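Local structure of kinesin-like protein Nod (Drosophila melanogaster, 3DCB) at residues V24-R29 and L306-C311; F65-P70 and Q80-P85; G107-M112 and I239-G244; A154-I159 and H197-G202; L269-V274 and V291-L296. The protein is required for meiotic segregation of non-exchange chromosomes and, through the kinesin motor domain described here, binds microtubules and binds and hydrolyses ATP. All blocks are in the same frame, centred on the assembly; numbering follows the deposited sequence.

Interaction 1: residues V24-R29 and L306-C311; sequences VRIAVR and LTFLAC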
# COMPACT_ATOMS: atom_id res chain seq x y z
N VAL A 24 11.38 -5.38 -5.88
CA VAL A 24 10.67 -4.13 -5.79
C VAL A 24 9.88 -3.99 -7.07
O VAL A 24 10.46 -3.91 -8.15
CB VAL A 24 11.62 -2.93 -5.63
CG1 VAL A 24 10.82 -1.63 -5.70
CG2 VAL A 24 12.33 -3.02 -4.27
N ARG A 25 8.56 -4.00 -6.96
CA ARG A 25 7.72 -3.88 -8.13
C ARG A 25 6.99 -2.55 -8.18
O ARG A 25 6.70 -1.95 -7.14
CB ARG A 25 6.71 -5.02 -8.18
CG ARG A 25 7.34 -6.40 -8.16
CD ARG A 25 6.29 -7.41 -7.80
NE ARG A 25 5.51 -7.87 -8.94
CZ ARG A 25 4.31 -8.45 -8.83
NH1 ARG A 25 3.77 -8.62 -7.63
NH2 ARG A 25 3.68 -8.88 -9.92
N ILE A 26 6.70 -2.11 -9.40
CA ILE A 26 5.98 -0.87 -9.65
C ILE A 26 4.72 -1.17 -10.46
O ILE A 26 4.79 -1.85 -11.49
CB ILE A 26 6.83 0.13 -10.49
CG1 ILE A 26 8.20 0.34 -9.86
CG2 ILE A 26 6.11 1.48 -10.57
CD1 ILE A 26 8.16 0.99 -8.50
N ALA A 27 3.59 -0.66 -10.00
CA ALA A 27 2.31 -0.86 -10.68
C ALA A 27 1.59 0.48 -10.74
O ALA A 27 1.73 1.33 -9.86
CB ALA A 27 1.46 -1.86 -9.91
N VAL A 28 0.78 0.66 -11.78
CA VAL A 28 0.04 1.90 -11.95
C VAL A 28 -1.37 1.53 -12.32
O VAL A 28 -1.59 0.63 -13.13
CB VAL A 28 0.65 2.75 -13.09
CG1 VAL A 28 -0.03 4.11 -13.15
CG2 VAL A 28 2.14 2.90 -12.87
N ARG A 29 -2.33 2.22 -11.72
CA ARG A 29 -3.73 1.96 -12.00
C ARG A 29 -4.42 3.26 -12.36
O ARG A 29 -4.46 4.19 -11.57
CB ARG A 29 -4.43 1.35 -10.79
CG ARG A 29 -5.88 1.02 -11.06
CD ARG A 29 -6.62 0.60 -9.81
NE ARG A 29 -7.78 -0.20 -10.15
CZ ARG A 29 -8.69 -0.65 -9.29
NH1 ARG A 29 -8.59 -0.37 -7.99
NH2 ARG A 29 -9.69 -1.41 -9.72
N LEU A 306 8.66 -5.30 -1.55
CA LEU A 306 8.08 -3.96 -1.59
C LEU A 306 7.41 -3.73 -2.94
O LEU A 306 8.04 -3.85 -3.99
CB LEU A 306 9.15 -2.90 -1.36
CG LEU A 306 8.81 -1.44 -1.67
CD1 LEU A 306 7.53 -1.02 -0.94
CD2 LEU A 306 9.99 -0.56 -1.25
N THR A 307 6.13 -3.39 -2.90
CA THR A 307 5.39 -3.13 -4.11
C THR A 307 4.65 -1.81 -4.03
O THR A 307 3.93 -1.55 -3.08
CB THR A 307 4.39 -4.26 -4.41
OG1 THR A 307 5.10 -5.44 -4.78
CG2 THR A 307 3.44 -3.85 -5.56
N PHE A 308 4.87 -0.99 -5.05
CA PHE A 308 4.24 0.31 -5.15
C PHE A 308 3.08 0.23 -6.12
O PHE A 308 3.15 -0.45 -7.14
CB PHE A 308 5.21 1.34 -5.72
CG PHE A 308 6.39 1.61 -4.86
CD1 PHE A 308 6.30 2.49 -3.78
CD2 PHE A 308 7.61 1.02 -5.14
CE1 PHE A 308 7.41 2.78 -3.01
CE2 PHE A 308 8.73 1.29 -4.37
CZ PHE A 308 8.63 2.18 -3.31
N LEU A 309 2.01 0.95 -5.79
CA LEU A 309 0.85 1.03 -6.66
C LEU A 309 0.58 2.51 -6.88
O LEU A 309 -0.02 3.17 -6.04
CB LEU A 309 -0.38 0.36 -6.04
CG LEU A 309 -1.66 0.61 -6.86
CD1 LEU A 309 -1.39 0.23 -8.33
CD2 LEU A 309 -2.85 -0.15 -6.30
N ALA A 310 1.05 3.03 -8.01
CA ALA A 310 0.87 4.44 -8.33
C ALA A 310 -0.53 4.64 -8.93
O ALA A 310 -0.89 3.96 -9.91
CB ALA A 310 1.97 4.89 -9.31
N CYS A 311 -1.32 5.54 -8.36
CA CYS A 311 -2.67 5.80 -8.88
C CYS A 311 -2.64 7.13 -9.63
O CYS A 311 -2.18 8.13 -9.09
CB CYS A 311 -3.68 5.89 -7.75
SG CYS A 311 -3.73 4.42 -6.74
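Phe308 and Ile26 lie side by side on one face of two parallel neighbouring strands, Ile26 CD1 coming within 3.4 Å of Phe308 CD2. At the edge of the same ring Val24 CG1 approaches Phe308 CE2 at 3.8 Å, put there by its position anti to the backbone N (chi1 173°), while Leu306 CD1 lies over one ring face near the rim. Five backbone bonds zip the strands together, the straightest running from Phe308 N to Arg25 O (2.9 Å, 176°). Replacing Phe308 with an alanine would probably leave Ile26 CD1 and Val24 CG1 without the ring they rest on and open a gap toward helix 319-334. The other face is looser at its partly exposed end: Arg25 runs alongside Thr307, its CD 3.8 Å from Thr307 OG1, in mere contact. Strand 23-30 is flanked by strands 305-312 and 67-69 in the central motor-domain sheet. Helix 319-334 covers the Ile26, Phe308 and Ala310 face, and helices 75-82 and 108-112 cover the Ala27 and Leu309 face.

Interaction 2: residues F65-P70 and Q80-P85; sequences FDHAFP and QALILP
In the kinesin motor domain, His67 and Phe69 of strand 67-69, at one margin of the central sheet, pack against Ala81 and Leu82 at the end of helix 75-82, which follows that strand in the chain. Being two residues apart, the rings leave the strand on the same side, and both have CB-CG turned beside the backbone N (chi1 -67° in His67 and -56° in Phe69), which carries them across to the helix. Phe69 brings its far end: CZ lies 4.2 Å from Ala81 CB, and CE2 4.4 Å from Leu82 CB. Met78 of the same helix also touches Phe69. Leu82 thus meets both rings, Phe69 with its CB and His67 with a methyl of its branched end. Leu82 O accepts a weak hydrogen bond from Arg25 NH1 of strand 23-30. His67 is partly exposed and contributes contact rather than bonding to the helix: its NE2 stays 3.8 Å from Ala81 O, and its CD2 rests obliquely against Leu82 CD1 at 4.1 Å.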
# COMPACT_ATOMS: atom_id res chain seq x y z
N PHE A 65 6.46 -0.30 -16.64
CA PHE A 65 6.41 -0.82 -15.28
C PHE A 65 6.09 -2.31 -15.28
O PHE A 65 6.02 -2.95 -16.34
CB PHE A 65 5.35 -0.06 -14.48
CG PHE A 65 5.56 1.43 -14.46
CD1 PHE A 65 6.73 1.98 -13.95
CD2 PHE A 65 4.57 2.28 -14.92
CE1 PHE A 65 6.91 3.37 -13.90
CE2 PHE A 65 4.74 3.67 -14.88
CZ PHE A 65 5.91 4.21 -14.36
N ASP A 66 5.90 -2.87 -14.09
CA ASP A 66 5.59 -4.29 -14.00
C ASP A 66 4.11 -4.53 -14.22
O ASP A 66 3.70 -5.64 -14.56
CB ASP A 66 6.00 -4.83 -12.63
CG ASP A 66 7.50 -4.71 -12.40
OD1 ASP A 66 7.93 -3.71 -11.78
OD2 ASP A 66 8.25 -5.61 -12.83
N HIS A 67 3.31 -3.48 -14.06
CA HIS A 67 1.87 -3.60 -14.22
C HIS A 67 1.23 -2.25 -14.53
O HIS A 67 1.31 -1.33 -13.73
CB HIS A 67 1.24 -4.14 -12.94
CG HIS A 67 1.61 -5.55 -12.63
ND1 HIS A 67 1.05 -6.63 -13.29
CD2 HIS A 67 2.45 -6.08 -11.70
CE1 HIS A 67 1.51 -7.75 -12.77
NE2 HIS A 67 2.36 -7.45 -11.81
N ALA A 68 0.60 -2.16 -15.69
CA ALA A 68 -0.06 -0.93 -16.10
C ALA A 68 -1.55 -1.26 -16.22
O ALA A 68 -1.98 -1.82 -17.22
CB ALA A 68 0.49 -0.46 -17.44
N PHE A 69 -2.32 -0.93 -15.19
CA PHE A 69 -3.74 -1.24 -15.19
C PHE A 69 -4.68 -0.12 -15.65
O PHE A 69 -4.72 0.96 -15.06
CB PHE A 69 -4.19 -1.68 -13.78
CG PHE A 69 -3.41 -2.84 -13.22
CD1 PHE A 69 -3.37 -4.06 -13.89
CD2 PHE A 69 -2.74 -2.72 -12.01
CE1 PHE A 69 -2.67 -5.15 -13.34
CE2 PHE A 69 -2.04 -3.80 -11.46
CZ PHE A 69 -2.01 -5.02 -12.13
N PRO A 70 -5.43 -0.36 -16.72
CA PRO A 70 -6.37 0.66 -17.22
C PRO A 70 -7.58 0.72 -16.29
O PRO A 70 -7.88 -0.26 -15.62
CB PRO A 70 -6.73 0.16 -18.62
CG PRO A 70 -6.62 -1.33 -18.49
CD PRO A 70 -5.33 -1.49 -17.67
N GLN A 80 -5.39 -10.30 -7.88
CA GLN A 80 -4.80 -11.58 -8.25
C GLN A 80 -3.48 -11.43 -9.00
O GLN A 80 -2.65 -12.35 -9.03
CB GLN A 80 -5.79 -12.40 -9.06
CG GLN A 80 -7.06 -12.72 -8.28
CD GLN A 80 -7.97 -13.65 -9.04
OE1 GLN A 80 -9.18 -13.75 -8.75
NE2 GLN A 80 -7.40 -14.37 -10.02
N ALA A 81 -3.26 -10.27 -9.60
CA ALA A 81 -2.04 -10.04 -10.34
C ALA A 81 -0.97 -9.35 -9.52
O ALA A 81 0.21 -9.69 -9.58
CB ALA A 81 -2.34 -9.20 -11.58
N LEU A 82 -1.39 -8.38 -8.72
CA LEU A 82 -0.46 -7.60 -7.94
C LEU A 82 -0.19 -8.06 -6.51
O LEU A 82 0.94 -7.94 -6.03
CB LEU A 82 -0.95 -6.16 -7.90
CG LEU A 82 -0.07 -5.15 -7.18
CD1 LEU A 82 1.20 -4.94 -7.98
CD2 LEU A 82 -0.83 -3.85 -7.01
N ILE A 83 -1.21 -8.56 -5.83
CA ILE A 83 -1.04 -8.96 -4.45
C ILE A 83 -0.99 -10.46 -4.16
O ILE A 83 -0.18 -10.90 -3.36
CB ILE A 83 -2.16 -8.35 -3.58
CG1 ILE A 83 -2.28 -6.85 -3.88
CG2 ILE A 83 -1.87 -8.59 -2.12
CD1 ILE A 83 -1.02 -6.05 -3.61
N LEU A 84 -1.87 -11.23 -4.80
CA LEU A 84 -1.90 -12.66 -4.57
C LEU A 84 -0.50 -13.24 -4.52
O LEU A 84 -0.20 -14.06 -3.66
CB LEU A 84 -2.72 -13.35 -5.66
CG LEU A 84 -2.87 -14.87 -5.48
CD1 LEU A 84 -3.40 -15.16 -4.10
CD2 LEU A 84 -3.81 -15.43 -6.54
N PRO A 85 0.38 -12.82 -5.43
CA PRO A 85 1.74 -13.37 -5.39
C PRO A 85 2.41 -13.16 -4.02
O PRO A 85 3.06 -14.07 -3.51
CB PRO A 85 2.44 -12.62 -6.52
CG PRO A 85 1.34 -12.45 -7.53
CD PRO A 85 0.16 -12.04 -6.66

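Interaction 3: residues G107-M112 and I239-G244; sequences GKSYSM and IVDLAG. With MG (magnesium ion), chain B; ANP (phosphoaminophosphonic acid-adenylate ester), chain C.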
# COMPACT_ATOMS: atom_id res chain seq x y z
N GLY A 107 -8.28 6.94 -6.22
CA GLY A 107 -8.63 5.58 -5.84
C GLY A 107 -7.61 4.81 -5.02
O GLY A 107 -7.63 3.58 -5.02
N LYS A 108 -6.72 5.51 -4.33
CA LYS A 108 -5.72 4.84 -3.49
C LYS A 108 -6.44 4.11 -2.36
O LYS A 108 -6.25 2.90 -2.16
CB LYS A 108 -4.74 5.85 -2.89
CG LYS A 108 -3.87 6.52 -3.92
CD LYS A 108 -2.83 7.42 -3.30
CE LYS A 108 -3.44 8.65 -2.62
NZ LYS A 108 -4.25 9.47 -3.55
N SER A 109 -7.28 4.83 -1.64
CA SER A 109 -8.03 4.24 -0.55
C SER A 109 -8.96 3.13 -0.99
O SER A 109 -9.10 2.11 -0.32
CB SER A 109 -8.84 5.30 0.17
OG SER A 109 -8.13 5.75 1.29
N TYR A 110 -9.62 3.36 -2.12
CA TYR A 110 -10.55 2.42 -2.70
C TYR A 110 -9.82 1.13 -3.03
O TYR A 110 -10.27 0.04 -2.69
CB TYR A 110 -11.16 3.04 -3.96
CG TYR A 110 -11.94 2.08 -4.82
CD1 TYR A 110 -13.23 1.67 -4.47
CD2 TYR A 110 -11.39 1.58 -6.01
CE1 TYR A 110 -13.96 0.80 -5.27
CE2 TYR A 110 -12.10 0.69 -6.81
CZ TYR A 110 -13.38 0.31 -6.45
OH TYR A 110 -14.11 -0.51 -7.26
N SER A 111 -8.67 1.28 -3.69
CA SER A 111 -7.83 0.16 -4.11
C SER A 111 -7.24 -0.66 -2.99
O SER A 111 -7.08 -1.88 -3.12
CB SER A 111 -6.68 0.67 -4.97
OG SER A 111 -7.17 1.19 -6.19
N MET A 112 -6.87 -0.02 -1.90
CA MET A 112 -6.24 -0.76 -0.82
C MET A 112 -7.28 -1.43 0.05
O MET A 112 -6.99 -2.41 0.74
CB MET A 112 -5.34 0.17 -0.01
CG MET A 112 -4.23 0.84 -0.81
SD MET A 112 -3.09 -0.34 -1.55
CE MET A 112 -3.75 -0.37 -3.20
N ILE A 239 -0.19 -2.86 4.37
CA ILE A 239 -1.01 -2.22 3.37
C ILE A 239 -0.90 -0.72 3.71
O ILE A 239 -1.39 -0.27 4.75
CB ILE A 239 -2.46 -2.73 3.48
CG1 ILE A 239 -2.46 -4.26 3.36
CG2 ILE A 239 -3.32 -2.15 2.34
CD1 ILE A 239 -1.95 -4.77 2.04
N VAL A 240 -0.20 0.02 2.84
CA VAL A 240 0.02 1.45 3.05
C VAL A 240 -0.81 2.34 2.15
O VAL A 240 -0.70 2.31 0.92
CB VAL A 240 1.51 1.82 2.83
CG1 VAL A 240 1.75 3.27 3.22
CG2 VAL A 240 2.41 0.91 3.68
N ASP A 241 -1.64 3.17 2.78
CA ASP A 241 -2.53 4.07 2.07
C ASP A 241 -2.10 5.52 2.30
O ASP A 241 -2.52 6.18 3.26
CB ASP A 241 -3.94 3.85 2.58
CG ASP A 241 -5.01 4.51 1.72
OD1 ASP A 241 -6.16 4.57 2.20
OD2 ASP A 241 -4.71 4.96 0.60
N LEU A 242 -1.26 6.02 1.40
CA LEU A 242 -0.81 7.41 1.47
C LEU A 242 -1.89 8.37 0.98
O LEU A 242 -2.56 8.11 -0.02
CB LEU A 242 0.47 7.60 0.63
CG LEU A 242 1.78 7.64 1.41
CD1 LEU A 242 1.77 6.63 2.55
CD2 LEU A 242 2.96 7.38 0.48
N ALA A 243 -2.06 9.47 1.70
CA ALA A 243 -2.99 10.51 1.30
C ALA A 243 -2.43 11.34 0.14
O ALA A 243 -1.22 11.56 0.06
CB ALA A 243 -3.33 11.41 2.48
N GLY A 244 -3.31 11.79 -0.74
CA GLY A 244 -2.92 12.71 -1.79
C GLY A 244 -2.89 14.15 -1.32
O GLY A 244 -3.75 14.58 -0.55
MG MG B . -7.56 7.90 0.87
PG ANP C . -7.10 10.86 -1.19
O1G ANP C . -5.75 10.75 -1.77
O2G ANP C . -7.38 12.38 -0.81
O3G ANP C . -7.16 10.01 0.16
PB ANP C . -8.11 8.71 -2.75
O1B ANP C . -6.88 8.65 -3.56
O2B ANP C . -7.97 7.75 -1.47
N3B ANP C . -8.31 10.34 -2.27
PA ANP C . -10.36 7.25 -3.07
O1A ANP C . -9.60 6.01 -2.87
O2A ANP C . -10.90 7.79 -1.68
O3A ANP C . -9.38 8.41 -3.70
O5' ANP C . -11.56 6.99 -4.08
C5' ANP C . -12.29 8.23 -4.26
C4' ANP C . -13.62 7.93 -4.97
O4' ANP C . -13.37 7.38 -6.30
C3' ANP C . -14.41 6.88 -4.15
O3' ANP C . -15.80 6.95 -4.39
C2' ANP C . -13.98 5.60 -4.96
O2' ANP C . -14.94 4.54 -4.81
C1' ANP C . -14.06 6.11 -6.41
N9 ANP C . -13.31 5.21 -7.29
C8 ANP C . -11.96 5.25 -7.56
N7 ANP C . -11.61 4.22 -8.27
C5 ANP C . -12.71 3.54 -8.66
C6 ANP C . -12.97 2.38 -9.42
N6 ANP C . -11.94 1.75 -10.08
N1 ANP C . -14.23 1.89 -9.48
C2 ANP C . -15.26 2.56 -8.93
N3 ANP C . -15.07 3.66 -8.19
C4 ANP C . -13.83 4.15 -8.00
O HOH W 1 -5.13 7.78 0.73
O HOH W 2 -9.75 8.82 0.29
O HOH W 3 -7.68 8.37 3.26
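Ser109 of the P-loop (Walker A) and Asp241, which opens the DLAG sequence of the kinesin switch II region, face each other beside the bound nucleotide analogue. Asp241 extends its carboxylate across to the start of helix 108-112, with CG anti to the backbone N (chi1 -168°). OD1 accepts a hydrogen bond from Ser109 OG, modelled at 2.5 Å, so short that its exact length is doubtful; that OG also binds magnesium at 2.3 Å. OD2 lies 2.9 Å from a magnesium-bound water, one of several acceptors within its reach, consistent with Asp241 as a second-shell residue orienting two metal ligands. Lys108 bends twice near its end, curling over the phosphates so that NZ bonds ANP O1B and ANP O1G; Gly244 N meets the same O1G from the switch side at 2.8 Å. Tyr110 turns away from the strand and sets one ring face against the adenine, with ANP C4 over its centre. One turn on from Lys108, the contact becomes apolar, Met112 CB resting 3.9 Å from Ile239 CG2.

Interaction 4: residues A154-I159 and H197-G202; sequences ASFIEI and HILELG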
# COMPACT_ATOMS: atom_id res chain seq x y z
N ALA A 154 -3.76 -8.03 13.41
CA ALA A 154 -3.90 -6.83 12.61
C ALA A 154 -3.51 -5.63 13.45
O ALA A 154 -3.80 -5.57 14.65
CB ALA A 154 -5.33 -6.69 12.14
N SER A 155 -2.81 -4.68 12.83
CA SER A 155 -2.42 -3.46 13.50
C SER A 155 -2.82 -2.33 12.57
O SER A 155 -2.81 -2.48 11.35
CB SER A 155 -0.91 -3.44 13.79
OG SER A 155 -0.13 -3.34 12.61
N PHE A 156 -3.19 -1.20 13.15
CA PHE A 156 -3.64 -0.07 12.36
C PHE A 156 -2.90 1.16 12.86
O PHE A 156 -3.08 1.59 13.99
CB PHE A 156 -5.16 0.08 12.53
CG PHE A 156 -5.83 0.95 11.50
CD1 PHE A 156 -5.09 1.80 10.68
CD2 PHE A 156 -7.22 0.95 11.38
CE1 PHE A 156 -5.72 2.62 9.75
CE2 PHE A 156 -7.86 1.77 10.46
CZ PHE A 156 -7.11 2.60 9.64
N ILE A 157 -2.03 1.71 12.02
CA ILE A 157 -1.28 2.89 12.41
C ILE A 157 -1.58 4.06 11.48
O ILE A 157 -1.72 3.87 10.27
CB ILE A 157 0.23 2.64 12.39
CG1 ILE A 157 0.64 1.72 13.54
CG2 ILE A 157 0.98 3.96 12.52
CD1 ILE A 157 2.08 1.30 13.46
N GLU A 158 -1.71 5.24 12.06
CA GLU A 158 -1.97 6.45 11.28
C GLU A 158 -0.78 7.40 11.45
O GLU A 158 -0.20 7.50 12.53
CB GLU A 158 -3.26 7.14 11.74
CG GLU A 158 -3.38 8.60 11.30
CD GLU A 158 -4.61 9.32 11.87
OE1 GLU A 158 -4.88 9.17 13.08
OE2 GLU A 158 -5.28 10.05 11.09
N ILE A 159 -0.41 8.07 10.36
CA ILE A 159 0.69 9.02 10.40
C ILE A 159 0.12 10.39 10.07
O ILE A 159 -0.39 10.60 8.97
CB ILE A 159 1.79 8.65 9.40
CG1 ILE A 159 2.55 7.43 9.90
CG2 ILE A 159 2.75 9.82 9.22
CD1 ILE A 159 3.57 6.90 8.90
N HIS A 197 -14.53 -4.99 12.18
CA HIS A 197 -14.40 -4.42 13.52
C HIS A 197 -13.14 -3.58 13.66
O HIS A 197 -13.20 -2.42 14.06
CB HIS A 197 -14.36 -5.51 14.59
CG HIS A 197 -13.94 -5.02 15.94
ND1 HIS A 197 -14.71 -4.16 16.70
CD2 HIS A 197 -12.85 -5.29 16.69
CE1 HIS A 197 -14.11 -3.93 17.85
NE2 HIS A 197 -12.98 -4.60 17.87
N ILE A 198 -12.01 -4.19 13.34
CA ILE A 198 -10.72 -3.53 13.43
C ILE A 198 -10.69 -2.23 12.64
O ILE A 198 -10.26 -1.21 13.15
CB ILE A 198 -9.60 -4.47 12.95
CG1 ILE A 198 -9.16 -5.36 14.10
CG2 ILE A 198 -8.41 -3.68 12.43
CD1 ILE A 198 -10.27 -6.16 14.70
N LEU A 199 -11.16 -2.27 11.40
CA LEU A 199 -11.17 -1.06 10.58
C LEU A 199 -12.11 0.01 11.10
O LEU A 199 -11.83 1.19 10.97
CB LEU A 199 -11.53 -1.41 9.14
CG LEU A 199 -10.35 -1.58 8.17
CD1 LEU A 199 -9.08 -1.95 8.91
CD2 LEU A 199 -10.73 -2.64 7.15
N GLU A 200 -13.23 -0.41 11.68
CA GLU A 200 -14.21 0.53 12.20
C GLU A 200 -13.63 1.26 13.40
O GLU A 200 -13.65 2.50 13.47
CB GLU A 200 -15.48 -0.22 12.61
CG GLU A 200 -16.60 0.68 13.13
CD GLU A 200 -17.06 1.71 12.10
OE1 GLU A 200 -17.70 1.31 11.09
OE2 GLU A 200 -16.77 2.92 12.30
N LEU A 201 -13.11 0.50 14.35
CA LEU A 201 -12.50 1.05 15.54
C LEU A 201 -11.39 2.04 15.18
O LEU A 201 -11.34 3.15 15.70
CB LEU A 201 -11.93 -0.07 16.40
CG LEU A 201 -11.15 0.42 17.62
CD1 LEU A 201 -12.02 1.38 18.45
CD2 LEU A 201 -10.72 -0.77 18.44
N GLY A 202 -10.51 1.63 14.27
CA GLY A 202 -9.42 2.49 13.86
C GLY A 202 -9.85 3.81 13.25
O GLY A 202 -9.25 4.85 13.52
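Strand 154-159 and helix 197-202 run in similar directions, their axes 23° and, at closest approach, 9.3 Å apart, with Phe156 set opposite Gly202. The Phe156 ring, its CG anti to the backbone N (chi1 -164°), reaches the helix backbone: CD2 lies 3.7 Å from Gly202 CA. Gly202 is what admits it, since a CB there would clash, about 2.1 Å from Phe156 CD2. The rim of the ring also meets two helix carbonyls near its plane, CE2 at 4.0 Å from Leu199 O and CD2 at 4.1 Å from Ile198 O. Leu199 CD1 adds an apolar touch on CE2, and Ala154 CB meets Ile198 CG2 at 4.3 Å. With an alanine in place of Phe156, Leu199 CD1 is likely to lose its aromatic partner and a gap to open before Gly202. Phe156 packs as well on Ala222 and Val224 of strand 221-229, and Leu189 of strand 187-189 touches both Ala154 and Ile198. On the other side of the strand, Ile157 and Ile159 face helix 291-295.

Interaction 5: residues L269-V274 and V291-L296; sequences LSINKV and VLTTVL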
# COMPACT_ATOMS: atom_id res chain seq x y z
N LEU A 269 10.34 9.65 -0.44
CA LEU A 269 11.77 9.86 -0.65
C LEU A 269 12.59 8.96 0.23
O LEU A 269 13.63 8.44 -0.18
CB LEU A 269 12.14 11.31 -0.37
CG LEU A 269 11.45 12.33 -1.27
CD1 LEU A 269 11.63 13.71 -0.66
CD2 LEU A 269 12.03 12.26 -2.68
N SER A 270 12.12 8.76 1.45
CA SER A 270 12.84 7.93 2.39
C SER A 270 12.87 6.47 1.97
O SER A 270 13.90 5.81 2.11
CB SER A 270 12.22 8.07 3.78
OG SER A 270 12.29 9.43 4.20
N ILE A 271 11.76 5.95 1.45
CA ILE A 271 11.76 4.56 1.04
C ILE A 271 12.77 4.33 -0.08
O ILE A 271 13.52 3.36 -0.04
CB ILE A 271 10.37 4.09 0.58
CG1 ILE A 271 9.45 3.99 1.79
CG2 ILE A 271 10.48 2.74 -0.11
CD1 ILE A 271 8.06 3.52 1.44
N ASN A 272 12.79 5.22 -1.07
CA ASN A 272 13.75 5.09 -2.17
C ASN A 272 15.16 5.19 -1.62
O ASN A 272 16.04 4.42 -1.99
CB ASN A 272 13.52 6.17 -3.22
CG ASN A 272 12.65 5.69 -4.37
OD1 ASN A 272 12.37 4.49 -4.49
ND2 ASN A 272 12.24 6.61 -5.24
N LYS A 273 15.37 6.16 -0.74
CA LYS A 273 16.67 6.36 -0.14
C LYS A 273 17.08 5.08 0.59
O LYS A 273 18.26 4.73 0.62
CB LYS A 273 16.62 7.52 0.85
CG LYS A 273 17.96 7.88 1.44
CD LYS A 273 17.85 9.09 2.33
CE LYS A 273 19.22 9.55 2.80
NZ LYS A 273 19.14 10.64 3.80
N VAL A 274 16.10 4.40 1.17
CA VAL A 274 16.36 3.16 1.90
C VAL A 274 16.70 2.03 0.96
O VAL A 274 17.74 1.41 1.07
CB VAL A 274 15.13 2.73 2.73
CG1 VAL A 274 15.29 1.31 3.23
CG2 VAL A 274 14.95 3.67 3.90
N VAL A 291 8.94 8.75 9.60
CA VAL A 291 8.19 7.84 10.46
C VAL A 291 7.76 6.62 9.66
O VAL A 291 7.73 5.50 10.19
CB VAL A 291 6.96 8.52 11.07
CG1 VAL A 291 7.40 9.61 12.04
CG2 VAL A 291 6.11 9.13 9.98
N LEU A 292 7.44 6.81 8.38
CA LEU A 292 7.01 5.70 7.54
C LEU A 292 8.06 4.60 7.46
O LEU A 292 7.74 3.43 7.71
CB LEU A 292 6.67 6.18 6.12
CG LEU A 292 6.25 5.02 5.20
CD1 LEU A 292 4.98 4.39 5.76
CD2 LEU A 292 6.04 5.52 3.78
N THR A 293 9.29 4.97 7.12
CA THR A 293 10.36 3.97 7.05
C THR A 293 10.73 3.50 8.46
O THR A 293 11.35 2.45 8.61
CB THR A 293 11.64 4.52 6.40
OG1 THR A 293 12.05 5.72 7.06
CG2 THR A 293 11.41 4.82 4.91
N THR A 294 10.37 4.28 9.47
CA THR A 294 10.67 3.88 10.84
C THR A 294 9.67 2.80 11.24
O THR A 294 10.06 1.76 11.77
CB THR A 294 10.56 5.10 11.82
OG1 THR A 294 11.61 6.03 11.54
CG2 THR A 294 10.67 4.66 13.26
N VAL A 295 8.40 3.04 10.95
CA VAL A 295 7.35 2.08 11.25
C VAL A 295 7.52 0.75 10.50
O VAL A 295 7.28 -0.32 11.04
CB VAL A 295 5.97 2.67 10.90
CG1 VAL A 295 4.93 1.58 10.85
CG2 VAL A 295 5.60 3.73 11.91
N LEU A 296 7.95 0.84 9.24
CA LEU A 296 8.13 -0.34 8.38
C LEU A 296 9.54 -0.90 8.40
O LEU A 296 9.90 -1.70 7.55
CB LEU A 296 7.81 0.03 6.94
CG LEU A 296 6.44 0.64 6.68
CD1 LEU A 296 6.41 1.26 5.32
CD2 LEU A 296 5.38 -0.44 6.86
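Ile271 and Thr293 lie where two helices of the kinesin motor domain pack: helix 266-277, which corresponds to the switch II helix of kinesins, and the short helix 291-295. Their axes are inclined by 53° and come within 9.2 Å. The contact is carried by apolar groups. The Thr293 methyl CG2 does most of the touching, meeting Ser270 CB at 3.5 Å, Ile271 CG1 at 3.8 Å and Val274 CG2 at 3.9 Å, so that it spans a full turn of the longer helix; the side chains of Ile271 and Val274 each run past that of Thr293, pointing the opposite way to it. Ile271 also continues onto Leu306 and Phe308 of the central sheet.

Polar groups at the contact are satisfied outside it. Thr293 OG1 stands between the backbone N and the carbonyl carbon (chi1 54°), where it bonds Tyr287 O and Ser290 OG, leaving CG2 to face the other helix. Ser270 OG bonds Leu266 O within its own helix, and on the flank Lys273 NZ forms a salt bridge with Asp289 of the connecting loop. Next to Thr293, the extended side chain of Ile271, its CD1 anti to CA, ends 3.7 Å from Leu292 CD2.

Interactions 1, 3, 4 and 5 are buried, whereas interaction 2 is only partly so, at one margin of the central sheet. Interactions 1 and 2 share a border: Val28 is backbone-bonded to His67 and Phe69. Interaction 1, held by strand-strand hydrogen bonds, also touches interaction 3 through Arg29, which bonds Ser111, and interaction 5 through Leu306 and Phe308 against Ile271. Interaction 3 alone is dominated by charge, metal and phosphate, as suits the nucleotide site; 2, 4 and 5 rest on apolar contact of helices with strands or with each other. Ile157 and Ile159 of the strand in interaction 4 pack on helix 291-295 of interaction 5, although the two contacts' centres are about 20 Å apart.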